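Local coordinates for protein pleckstrin homology domain-containing family A member 8 (PDB 5KDI) that binds simple glycosphingolipids through an all-helical GLTP fold and probably carries them between membranes as a lipid transfer protein, at residues E156-V159 with A160-V164; E166-H169 with Q170-A173; A33-P36 with V37-L41; N116-D120 with I121-L125. The protein carries 2 engineered substitutions. All coordinates share one frame; numbering follows the deposited sequence.

Interaction 1. Residues E156-V159 with A160-V164; sequences EDFV and AALTV
The C-terminal end of the short helix 155-160 unwinds here beside the hydrocarbon end of the glycolipid pocket, and Phe158 and Leu162, one turn apart, keep their side chains together across the transition. CD1 of Leu162 lies over one face of the Phe158 ring as a CH-pi contact, 3.9 Å from the ring centroid. It sits toward the rim rather than over the middle, its closest approach being 3.6 Å to CE2 of Phe158. With CG of Phe158 opposite its backbone N (chi1 177°), the ring swings to the carbonyl side, where it meets the methyl.

The backbone bonds record how the helix ends. Ala160 N still donates to Glu156 O at 3.0 Å in the i to i+4 pattern. Ala161 N keeps a longer bond to Asp157 O, 3.2 Å, and adds a weak one to Phe158 O. Leu162 N then reaches Val159 O at 2.9 Å, an i to i+3 bond that marks the tightening. A type I turn from Ala160 to Thr163 carries the chain away. In this last turn, CG2 of Thr163 rests 3.5 Å from Val159 O.

Leu162 belongs to the ligand pocket and touches the lipid, while its backbone is hydrogen-bonded to Phe3 near the N-terminus. The Phe158 ring meets that of Phe110 on helix 93-115 with planes at about 70°. Ala161 packs on helix 35-41 through Val37, Lys40 and Leu41, whereas Val159 and Thr163 touch Phe174 on helix 172-202.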
loop_
_atom_site.group_PDB
_atom_site.type_symbol
_atom_site.label_atom_id
_atom_site.label_comp_id
_atom_site.label_asym_id
_atom_site.label_seq_id
_atom_site.Cartn_x
_atom_site.Cartn_y
_atom_site.Cartn_z
ATOM N N GLU A 156 -5.072 -13.339 16.314
ATOM C CA GLU A 156 -5.794 -14.447 15.705
ATOM C C GLU A 156 -6.788 -14.032 14.597
ATOM O O GLU A 156 -6.884 -14.691 13.591
ATOM C CB GLU A 156 -6.508 -15.261 16.763
ATOM C CG GLU A 156 -7.172 -16.488 16.178
ATOM C CD GLU A 156 -7.652 -17.482 17.223
ATOM O OE1 GLU A 156 -7.371 -17.298 18.439
ATOM O OE2 GLU A 156 -8.310 -18.466 16.811
ATOM N N ASP A 157 -7.542 -12.966 14.817
ATOM C CA ASP A 157 -8.479 -12.474 13.818
ATOM C C ASP A 157 -7.727 -11.919 12.638
ATOM O O ASP A 157 -8.205 -12.044 11.475
ATOM C CB ASP A 157 -9.449 -11.403 14.394
ATOM C CG ASP A 157 -10.566 -12.015 15.243
ATOM O OD1 ASP A 157 -10.639 -13.268 15.376
ATOM O OD2 ASP A 157 -11.365 -11.232 15.799
ATOM N N PHE A 158 -6.580 -11.263 12.909
ATOM C CA PHE A 158 -5.762 -10.746 11.846
ATOM C C PHE A 158 -5.250 -11.877 10.925
ATOM O O PHE A 158 -5.476 -11.868 9.738
ATOM C CB PHE A 158 -4.580 -9.956 12.412
ATOM C CG PHE A 158 -3.656 -9.444 11.361
ATOM C CD1 PHE A 158 -4.048 -8.420 10.504
ATOM C CD2 PHE A 158 -2.374 -9.950 11.254
ATOM C CE1 PHE A 158 -3.196 -7.934 9.517
ATOM C CE2 PHE A 158 -1.494 -9.442 10.289
ATOM C CZ PHE A 158 -1.912 -8.466 9.404
ATOM N N VAL A 159 -4.601 -12.881 11.487
ATOM C CA VAL A 159 -4.099 -13.937 10.637
ATOM C C VAL A 159 -5.249 -14.730 9.988
ATOM O O VAL A 159 -5.097 -15.235 8.850
ATOM C CB VAL A 159 -3.101 -14.844 11.356
ATOM C CG1 VAL A 159 -1.847 -14.058 11.719
ATOM C CG2 VAL A 159 -3.740 -15.505 12.575
ATOM N N ALA A 160 -6.376 -14.896 10.686
ATOM C CA ALA A 160 -7.531 -15.578 10.078
ATOM C C ALA A 160 -7.984 -14.853 8.755
ATOM O O ALA A 160 -8.504 -15.488 7.844
ATOM C CB ALA A 160 -8.689 -15.635 11.071
ATOM N N ALA A 161 -7.840 -13.524 8.697
ATOM C CA ALA A 161 -8.173 -12.750 7.509
ATOM C C ALA A 161 -7.159 -12.917 6.364
ATOM O O ALA A 161 -7.391 -12.428 5.265
ATOM C CB ALA A 161 -8.351 -11.257 7.824
ATOM N N LEU A 162 -6.045 -13.584 6.649
ATOM C CA LEU A 162 -4.972 -13.781 5.668
ATOM C C LEU A 162 -4.847 -15.226 5.166
ATOM O O LEU A 162 -3.900 -15.542 4.411
ATOM C CB LEU A 162 -3.652 -13.350 6.251
ATOM C CG LEU A 162 -3.652 -11.893 6.752
ATOM C CD1 LEU A 162 -2.422 -11.656 7.572
ATOM C CD2 LEU A 162 -3.815 -10.946 5.584
ATOM N N THR A 163 -5.793 -16.067 5.540
ATOM C CA THR A 163 -5.820 -17.438 5.091
ATOM C C THR A 163 -6.568 -17.572 3.774
ATOM O O THR A 163 -7.466 -16.753 3.408
ATOM C CB THR A 163 -6.483 -18.329 6.102
ATOM O OG1 THR A 163 -7.829 -17.926 6.224
ATOM C CG2 THR A 163 -5.748 -18.382 7.474
ATOM N N VAL A 164 -6.156 -18.595 3.038
ATOM C CA VAL A 164 -6.773 -18.980 1.780
ATOM C C VAL A 164 -7.929 -19.998 2.046
ATOM O O VAL A 164 -8.940 -19.967 1.344
ATOM C CB VAL A 164 -5.714 -19.502 0.813
ATOM C CG1 VAL A 164 -6.391 -20.030 -0.401
ATOM C CG2 VAL A 164 -4.736 -18.389 0.423
#

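Interaction 2. Residues E166-H169 with Q170-A173; sequences EGDH and QKEA
Gly167 O and Asp168 O accept in succession from Gln170 N and Lys171 N, at 3.1 Å and 3.0 Å respectively, so the backbone makes a brief 3-10 turn just ahead of helix 172-202. Both are i to i+3 bonds with fairly straight N-H geometry. Gly167 enters the turn with a positive phi.

The side chains of His169 and Gln170 run alongside each other in the same direction. CG of Gln170 lies over a face of the imidazole, 4.1 Å from its centroid and only 14° off the ring normal, a CH-pi contact; the amide plane beyond is turned 24° from the ring. His169 takes up the less common chi1 of 63°, with CG lodged between its own N and carbonyl carbon, which folds the ring back over Gln170 N, 3.5 Å from CG of His169.

Lys171 lies obliquely over Asp168: its CG is 3.4 Å from Asp168 O and its CE 3.5 Å from Asp168 OD1. The ammonium itself stays 4.8 Å from OD1, too far for a salt bridge, though the opposite charges probably attract. Asp168 OD2 takes a weak hydrogen bond from Lys165 N.

His169 also packs on Glu156, Val159 and Ala160 of helix 155-160. This is a short 3-10 turn at the surface, immediately before the N-cap residue Lys171 of helix 172-202.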
loop_
_atom_site.group_PDB
_atom_site.type_symbol
_atom_site.label_atom_id
_atom_site.label_comp_id
_atom_site.label_asym_id
_atom_site.label_seq_id
_atom_site.Cartn_x
_atom_site.Cartn_y
_atom_site.Cartn_z
ATOM N N GLU A 166 -10.231 -21.454 5.508
ATOM C CA GLU A 166 -10.493 -21.342 6.920
ATOM C C GLU A 166 -9.807 -22.426 7.758
ATOM O O GLU A 166 -9.837 -23.595 7.415
ATOM C CB GLU A 166 -11.995 -21.428 7.218
ATOM C CG GLU A 166 -12.670 -20.119 7.319
ATOM C CD GLU A 166 -13.609 -20.043 8.496
ATOM O OE1 GLU A 166 -14.157 -21.083 8.986
ATOM O OE2 GLU A 166 -13.823 -18.904 8.898
ATOM N N GLY A 167 -9.213 -21.954 8.857
ATOM C CA GLY A 167 -8.500 -22.779 9.805
ATOM C C GLY A 167 -7.022 -22.960 9.554
ATOM O O GLY A 167 -6.304 -23.564 10.402
ATOM N N ASP A 168 -6.569 -22.475 8.391
ATOM C CA ASP A 168 -5.151 -22.627 7.997
ATOM C C ASP A 168 -4.230 -22.068 9.058
ATOM O O ASP A 168 -3.100 -22.568 9.206
ATOM C CB ASP A 168 -4.828 -22.032 6.618
ATOM C CG ASP A 168 -5.197 -22.967 5.462
ATOM O OD1 ASP A 168 -5.548 -24.190 5.695
ATOM O OD2 ASP A 168 -5.097 -22.481 4.260
ATOM N N HIS A 169 -4.686 -21.001 9.750
ATOM C CA HIS A 169 -3.824 -20.282 10.704
ATOM C C HIS A 169 -3.423 -21.094 11.931
ATOM O O HIS A 169 -2.465 -20.721 12.650
ATOM C CB HIS A 169 -4.427 -18.957 11.097
ATOM C CG HIS A 169 -5.750 -19.089 11.827
ATOM N ND1 HIS A 169 -5.890 -18.843 13.166
ATOM C CD2 HIS A 169 -6.992 -19.464 11.365
ATOM C CE1 HIS A 169 -7.168 -19.055 13.523
ATOM N NE2 HIS A 169 -7.851 -19.417 12.419
ATOM N N GLN A 170 -4.142 -22.204 12.152
ATOM C CA GLN A 170 -3.820 -23.102 13.237
ATOM C C GLN A 170 -2.829 -24.197 12.846
ATOM O O GLN A 170 -2.556 -25.106 13.649
ATOM C CB GLN A 170 -5.100 -23.770 13.753
ATOM C CG GLN A 170 -6.181 -22.818 14.208
ATOM C CD GLN A 170 -7.439 -23.554 14.647
ATOM O OE1 GLN A 170 -8.041 -24.306 13.860
ATOM N NE2 GLN A 170 -7.858 -23.336 15.914
ATOM N N LYS A 171 -2.287 -24.116 11.629
ATOM C CA LYS A 171 -1.226 -25.016 11.176
ATOM C C LYS A 171 0.134 -24.297 11.224
ATOM O O LYS A 171 0.235 -23.113 10.808
ATOM C CB LYS A 171 -1.532 -25.453 9.748
ATOM C CG LYS A 171 -2.955 -25.945 9.557
ATOM C CD LYS A 171 -3.174 -26.204 8.074
ATOM C CE LYS A 171 -4.533 -26.778 7.759
ATOM N NZ LYS A 171 -4.574 -28.190 8.191
ATOM N N GLU A 172 1.179 -25.008 11.683
ATOM C CA GLU A 172 2.544 -24.482 11.602
ATOM C C GLU A 172 2.898 -24.063 10.148
ATOM O O GLU A 172 3.641 -23.093 9.944
ATOM C CB GLU A 172 3.585 -25.500 12.128
ATOM C CG GLU A 172 4.998 -24.919 12.197
ATOM C CD GLU A 172 6.027 -25.919 12.662
ATOM O OE1 GLU A 172 6.124 -27.034 12.082
ATOM O OE2 GLU A 172 6.747 -25.569 13.612
ATOM N N ALA A 173 2.411 -24.836 9.161
ATOM C CA ALA A 173 2.664 -24.586 7.720
ATOM C C ALA A 173 2.261 -23.174 7.317
ATOM O O ALA A 173 2.875 -22.533 6.418
ATOM C CB ALA A 173 1.935 -25.616 6.848
#

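Interaction 3. Residues A33-P36 with V37-L41; sequences AVVP and VLDKL. With 6S8 ((~{Z})-~{N}-[(~{E},2~{S},3~{R})-1-[(2~{R},3~{R},4~{S},5~{R},6~{R})-6-(hydroxymethyl)-3,4,5-tris(oxidanyl)oxan-2-yl]oxy-3-oxidanyl-octadec-4-en-2-yl]octadec-9-enamide), chain C.
Leu38 N, Asp39 N and Lys40 N donate to Val34 O, Val35 O and Pro36 O respectively in the i to i+4 ladder of an alpha helix, each N...O separation 3.0 Å. Pro36, which has no N-H to give, lies near the start of the helix and still accepts through its O.

Three side chains that touch the glycosphingolipid give this helix its greasy face. CG1 of Val37 meets CAQ near the end of the acyl chain at 3.8 Å. Val34 adds CG1, 3.9 Å from the terminal methyl CAR. CD2 of Leu38 reaches both hydrocarbon tails, lying 3.9 Å from CAN of the acyl chain and 4.0 Å from C16 of the sphingosine chain. Val37 places CG1 opposite its backbone N (chi1 -176°), turning that methyl to the lipid while CG2 faces back over Val34 O and Pro36. Val34 CG2 and Leu38 CD1 come only loosely together, at 4.5 Å. All these contacts are apolar, as befits hydrocarbon tails; the polar end of the lipid is gripped elsewhere, by hydrogen bonds to Asp52, Asn56, Lys59 and His137.

Asp39 CG lies near Val35 O, 3.7 Å away, and OD2 of the same aspartate forms a salt bridge with Lys50 of helix 47-64. Phe3, from the N-terminal part of the chain, touches Val37. Helix 47-64 also receives Val34 and Leu38 on Leu53, with Leu38 packing on Val49 as well.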
loop_
_atom_site.group_PDB
_atom_site.type_symbol
_atom_site.label_atom_id
_atom_site.label_comp_id
_atom_site.label_asym_id
_atom_site.label_seq_id
_atom_site.Cartn_x
_atom_site.Cartn_y
_atom_site.Cartn_z
ATOM N N ALA A 33 -5.457 -5.125 -3.521
ATOM C CA ALA A 33 -5.604 -6.466 -2.932
ATOM C C ALA A 33 -5.870 -6.443 -1.448
ATOM O O ALA A 33 -6.506 -7.354 -0.900
ATOM C CB ALA A 33 -4.365 -7.327 -3.258
ATOM N N VAL A 34 -5.408 -5.397 -0.745
ATOM C CA VAL A 34 -5.659 -5.327 0.705
ATOM C C VAL A 34 -7.080 -4.904 1.059
ATOM O O VAL A 34 -7.486 -5.028 2.234
ATOM C CB VAL A 34 -4.641 -4.466 1.461
ATOM C CG1 VAL A 34 -3.197 -4.926 1.200
ATOM C CG2 VAL A 34 -4.820 -3.009 1.097
ATOM N N VAL A 35 -7.795 -4.339 0.094
ATOM C CA VAL A 35 -9.177 -3.829 0.359
ATOM C C VAL A 35 -10.117 -4.904 0.942
ATOM O O VAL A 35 -10.763 -4.663 1.995
ATOM C CB VAL A 35 -9.721 -3.057 -0.885
ATOM C CG1 VAL A 35 -11.218 -2.765 -0.818
ATOM C CG2 VAL A 35 -8.931 -1.777 -1.083
ATOM N N PRO A 36 -10.141 -6.104 0.349
ATOM C CA PRO A 36 -11.002 -7.148 0.917
ATOM C C PRO A 36 -10.588 -7.614 2.313
ATOM O O PRO A 36 -11.440 -8.046 3.090
ATOM C CB PRO A 36 -10.861 -8.301 -0.086
ATOM C CG PRO A 36 -10.552 -7.624 -1.375
ATOM C CD PRO A 36 -9.704 -6.465 -1.026
ATOM N N VAL A 37 -9.296 -7.505 2.612
ATOM C CA VAL A 37 -8.838 -7.813 3.959
ATOM C C VAL A 37 -9.368 -6.779 4.924
ATOM O O VAL A 37 -9.843 -7.140 6.000
ATOM C CB VAL A 37 -7.308 -7.968 4.070
ATOM C CG1 VAL A 37 -6.908 -8.375 5.486
ATOM C CG2 VAL A 37 -6.806 -8.992 3.045
ATOM N N LEU A 38 -9.302 -5.498 4.540
ATOM C CA LEU A 38 -9.851 -4.403 5.414
ATOM C C LEU A 38 -11.340 -4.663 5.657
ATOM O O LEU A 38 -11.847 -4.494 6.786
ATOM C CB LEU A 38 -9.681 -3.044 4.746
ATOM C CG LEU A 38 -8.255 -2.481 4.694
ATOM C CD1 LEU A 38 -8.067 -1.286 3.691
ATOM C CD2 LEU A 38 -7.801 -2.114 6.113
ATOM N N ASP A 39 -12.052 -5.077 4.621
ATOM C CA ASP A 39 -13.479 -5.397 4.759
ATOM C C ASP A 39 -13.793 -6.575 5.660
ATOM O O ASP A 39 -14.815 -6.573 6.377
ATOM C CB ASP A 39 -14.139 -5.558 3.368
ATOM C CG ASP A 39 -14.378 -4.212 2.656
ATOM O OD1 ASP A 39 -14.460 -3.157 3.360
ATOM O OD2 ASP A 39 -14.528 -4.244 1.386
ATOM N N LYS A 40 -12.887 -7.564 5.684
ATOM C CA LYS A 40 -13.030 -8.706 6.586
ATOM C C LYS A 40 -12.800 -8.207 8.058
ATOM O O LYS A 40 -13.450 -8.661 8.976
ATOM C CB LYS A 40 -12.003 -9.799 6.286
ATOM C CG LYS A 40 -12.154 -10.646 5.045
ATOM C CD LYS A 40 -11.091 -11.759 5.032
ATOM C CE LYS A 40 -10.845 -12.378 3.664
ATOM N NZ LYS A 40 -12.033 -13.042 3.082
ATOM N N LEU A 41 -11.846 -7.319 8.250
ATOM C CA LEU A 41 -11.456 -6.880 9.598
ATOM C C LEU A 41 -12.285 -5.751 10.204
ATOM O O LEU A 41 -12.351 -5.635 11.447
ATOM C CB LEU A 41 -9.972 -6.463 9.595
ATOM C CG LEU A 41 -8.965 -7.572 9.238
ATOM C CD1 LEU A 41 -7.575 -7.048 9.086
ATOM C CD2 LEU A 41 -9.071 -8.646 10.286
HETATM C C1 6S8 C . -5.023 12.163 2.853
HETATM C C2 6S8 C . -5.056 11.101 3.930
HETATM N N2 6S8 C . -4.612 9.839 3.355
HETATM C C3 6S8 C . -6.506 10.956 4.474
HETATM O O3 6S8 C . -6.903 12.258 4.955
HETATM C C4 6S8 C . -6.541 9.946 5.562
HETATM C C5 6S8 C . -7.293 8.848 5.454
HETATM C C6 6S8 C . -7.427 7.764 6.488
HETATM C C7 6S8 C . -6.571 7.853 7.726
HETATM C C8 6S8 C . -7.297 6.987 8.717
HETATM C C9 6S8 C . -6.280 6.428 9.642
HETATM C C10 6S8 C . -5.586 5.276 8.965
HETATM C C11 6S8 C . -5.862 3.959 9.715
HETATM C C12 6S8 C . -4.718 2.997 9.445
HETATM C C13 6S8 C . -5.115 1.607 8.970
HETATM C C14 6S8 C . -5.634 0.666 10.045
HETATM C C15 6S8 C . -5.239 -0.791 9.757
HETATM C C16 6S8 C . -6.321 -1.853 9.842
HETATM C C17 6S8 C . -6.110 -3.064 10.763
HETATM C C18 6S8 C . -4.995 -4.028 10.385
HETATM C C1A 6S8 C . -5.421 12.337 0.486
HETATM O O1A 6S8 C . -5.843 11.829 1.734
HETATM C C2A 6S8 C . -5.975 11.484 -0.620
HETATM O O2A 6S8 C . -5.448 10.152 -0.470
HETATM C C3A 6S8 C . -5.712 12.097 -1.994
HETATM O O3A 6S8 C . -6.382 11.342 -2.978
HETATM C C4A 6S8 C . -6.169 13.543 -2.000
HETATM O O4A 6S8 C . -7.591 13.631 -2.059
HETATM O O5A 6S8 C . -5.648 16.340 0.457
HETATM C C5M 6S8 C . -5.571 14.287 -0.821
HETATM C C6A 6S8 C . -6.041 15.718 -0.785
HETATM O O6A 6S8 C . -5.965 13.635 0.390
HETATM C CAA 6S8 C . -3.608 9.133 3.852
HETATM O OAA 6S8 C . -2.881 9.494 4.774
HETATM C CAB 6S8 C . -3.366 7.836 3.138
HETATM C CAC 6S8 C . -4.342 6.955 3.972
HETATM C CAD 6S8 C . -3.625 5.773 4.463
HETATM C CAE 6S8 C . -4.307 4.591 3.836
HETATM C CAF 6S8 C . -3.549 3.375 4.349
HETATM C CAG 6S8 C . -3.201 2.425 3.189
HETATM C CAH 6S8 C . -3.346 0.960 3.617
HETATM C CAI 6S8 C . -2.257 0.685 4.613
HETATM C CAJ 6S8 C . -2.415 -0.079 5.698
HETATM C CAK 6S8 C . -3.670 -0.803 6.066
HETATM C CAL 6S8 C . -3.096 -1.896 6.975
HETATM C CAM 6S8 C . -3.980 -3.117 7.127
HETATM C CAN 6S8 C . -4.242 -3.744 5.790
HETATM C CAO 6S8 C . -4.478 -5.227 5.961
HETATM C CAP 6S8 C . -3.223 -6.037 5.792
HETATM C CAQ 6S8 C . -3.419 -7.163 4.829
HETATM C CAR 6S8 C . -2.148 -7.336 4.097
#

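Interaction 4. Residues N116-D120 with I121-L125; sequences NGEKD and IQTAL
With chi1 near 180° in both (-179° and -171°), Glu118 and Asp120 swing their carboxylates beside Thr123 at the start of helix 121-131. Asp120 OD1 accepts from Thr123 N at 3.0 Å, the donor standing 48° out of the carboxylate plane instead of within it. Asp120 CG also lies against Thr123 OG1, and the two side chains cross at about a right angle.

Glu118 bends back at chi2, so that its OE2 takes Asp120 N on the anti lone pair, 2.9 Å away. Its methylene CG rests 3.9 Å from CB of Ala124, and OE1 sits 3.7 Å from the methyl CG2 of Thr123. Asp120 thus occupies the N-cap: its side chain caps Thr123 N, its carbonyl starts the helical ladder by accepting Ala124 N at 3.0 Å, and the Glu118 carboxylate holds the Asp120 amide. Two negative charges gathered at this helix start would probably interact favourably with the helix dipole. Just upstream, Gly117 with its positive phi is the C-prime residue of the Schellman motif that ends helix 93-115, so one short loop finishes one helix and begins the next.

A water donates to Asp120 OD2 at 2.9 Å and more weakly to Gln122 OE1, whose amide NE2 is held by Leu149 O. On the inner side Ala124 and Leu125 pack against Phe110 of helix 93-115, Ile121 meets Tyr155 and Phe158, and Leu125 touches the bound lipid.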
loop_
_atom_site.group_PDB
_atom_site.type_symbol
_atom_site.label_atom_id
_atom_site.label_comp_id
_atom_site.label_asym_id
_atom_site.label_seq_id
_atom_site.Cartn_x
_atom_site.Cartn_y
_atom_site.Cartn_z
ATOM N N ASN A 116 8.483 -9.921 11.983
ATOM C CA ASN A 116 9.582 -10.014 12.928
ATOM C C ASN A 116 9.076 -10.482 14.323
ATOM O O ASN A 116 9.800 -10.521 15.307
ATOM C CB ASN A 116 10.339 -8.655 13.042
ATOM C CG ASN A 116 11.117 -8.265 11.796
ATOM O OD1 ASN A 116 11.448 -9.097 10.912
ATOM N ND2 ASN A 116 11.421 -6.942 11.707
ATOM N N GLY A 117 7.806 -10.860 14.383
ATOM C CA GLY A 117 7.249 -11.568 15.511
ATOM C C GLY A 117 6.403 -10.776 16.467
ATOM O O GLY A 117 6.123 -11.254 17.552
ATOM N N GLU A 118 5.971 -9.572 16.082
ATOM C CA GLU A 118 5.055 -8.782 16.932
ATOM C C GLU A 118 3.648 -9.352 16.852
ATOM O O GLU A 118 3.078 -9.486 15.750
ATOM C CB GLU A 118 5.044 -7.325 16.552
ATOM C CG GLU A 118 4.140 -6.477 17.404
ATOM C CD GLU A 118 4.531 -6.454 18.885
ATOM O OE1 GLU A 118 5.606 -5.953 19.197
ATOM O OE2 GLU A 118 3.733 -6.885 19.742
ATOM N N LYS A 119 3.113 -9.741 18.014
ATOM C CA LYS A 119 1.786 -10.326 18.086
ATOM C C LYS A 119 0.760 -9.319 18.604
ATOM O O LYS A 119 -0.418 -9.586 18.536
ATOM C CB LYS A 119 1.791 -11.550 18.998
ATOM C CG LYS A 119 2.788 -12.629 18.603
ATOM C CD LYS A 119 2.306 -13.376 17.386
ATOM C CE LYS A 119 3.366 -14.329 16.825
ATOM N NZ LYS A 119 3.541 -15.500 17.709
ATOM N N ASP A 120 1.196 -8.186 19.159
ATOM C CA ASP A 120 0.259 -7.157 19.535
ATOM C C ASP A 120 0.031 -6.292 18.297
ATOM O O ASP A 120 0.887 -5.480 17.924
ATOM C CB ASP A 120 0.783 -6.325 20.726
ATOM C CG ASP A 120 -0.256 -5.372 21.289
ATOM O OD1 ASP A 120 -0.935 -4.678 20.554
ATOM O OD2 ASP A 120 -0.441 -5.358 22.485
ATOM N N ILE A 121 -1.133 -6.431 17.675
ATOM C CA ILE A 121 -1.443 -5.701 16.417
ATOM C C ILE A 121 -1.468 -4.215 16.619
ATOM O O ILE A 121 -0.966 -3.476 15.763
ATOM C CB ILE A 121 -2.769 -6.215 15.765
ATOM C CG1 ILE A 121 -2.599 -7.710 15.430
ATOM C CG2 ILE A 121 -3.173 -5.393 14.533
ATOM C CD1 ILE A 121 -1.531 -7.974 14.373
ATOM N N GLN A 122 -2.025 -3.742 17.734
ATOM C CA GLN A 122 -1.950 -2.319 18.061
ATOM C C GLN A 122 -0.533 -1.773 18.157
ATOM O O GLN A 122 -0.223 -0.683 17.602
ATOM C CB GLN A 122 -2.728 -2.020 19.371
ATOM C CG GLN A 122 -4.187 -2.160 19.232
ATOM C CD GLN A 122 -4.886 -1.915 20.558
ATOM O OE1 GLN A 122 -4.463 -2.447 21.623
ATOM N NE2 GLN A 122 -5.932 -1.159 20.541
ATOM N N THR A 123 0.342 -2.543 18.797
ATOM C CA THR A 123 1.763 -2.138 18.902
ATOM C C THR A 123 2.399 -2.020 17.502
ATOM O O THR A 123 3.087 -1.045 17.192
ATOM C CB THR A 123 2.566 -3.064 19.832
ATOM O OG1 THR A 123 1.995 -3.022 21.162
ATOM C CG2 THR A 123 4.081 -2.659 19.886
ATOM N N ALA A 124 2.169 -3.050 16.675
ATOM C CA ALA A 124 2.690 -3.098 15.339
ATOM C C ALA A 124 2.226 -1.877 14.500
ATOM O O ALA A 124 3.033 -1.204 13.810
ATOM C CB ALA A 124 2.333 -4.435 14.647
ATOM N N LEU A 125 0.922 -1.596 14.534
ATOM C CA LEU A 125 0.312 -0.484 13.803
ATOM C C LEU A 125 0.826 0.838 14.289
ATOM O O LEU A 125 1.238 1.690 13.482
ATOM C CB LEU A 125 -1.185 -0.515 13.939
ATOM C CG LEU A 125 -1.967 -1.591 13.175
ATOM C CD1 LEU A 125 -3.397 -1.694 13.736
ATOM C CD2 LEU A 125 -1.934 -1.345 11.645
HETATM O O HOH W 1 -1.388 -2.667 22.884
#

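Interaction 1 is the hub. Its Ala161 CB packs 3.7 Å from Leu41 CD2 of interaction 3, its Phe158 CD2 lies 3.8 Å from Ile121 CD1 of interaction 4, and its Val159 CG2 is 3.8 Å from His169 CB of interaction 2. The other three do not touch one another; interactions 3 and 4 come within about 7 Å at their nearest atoms. Interactions 1, 3 and 4 each contribute residues to the lipid pocket: Leu162, then Val34, Val37 and Leu38, then Leu125. Interaction 2 stays at the surface, the His169 side chain about 13 Å from the lipid and its centre about 19 Å from that of interaction 3.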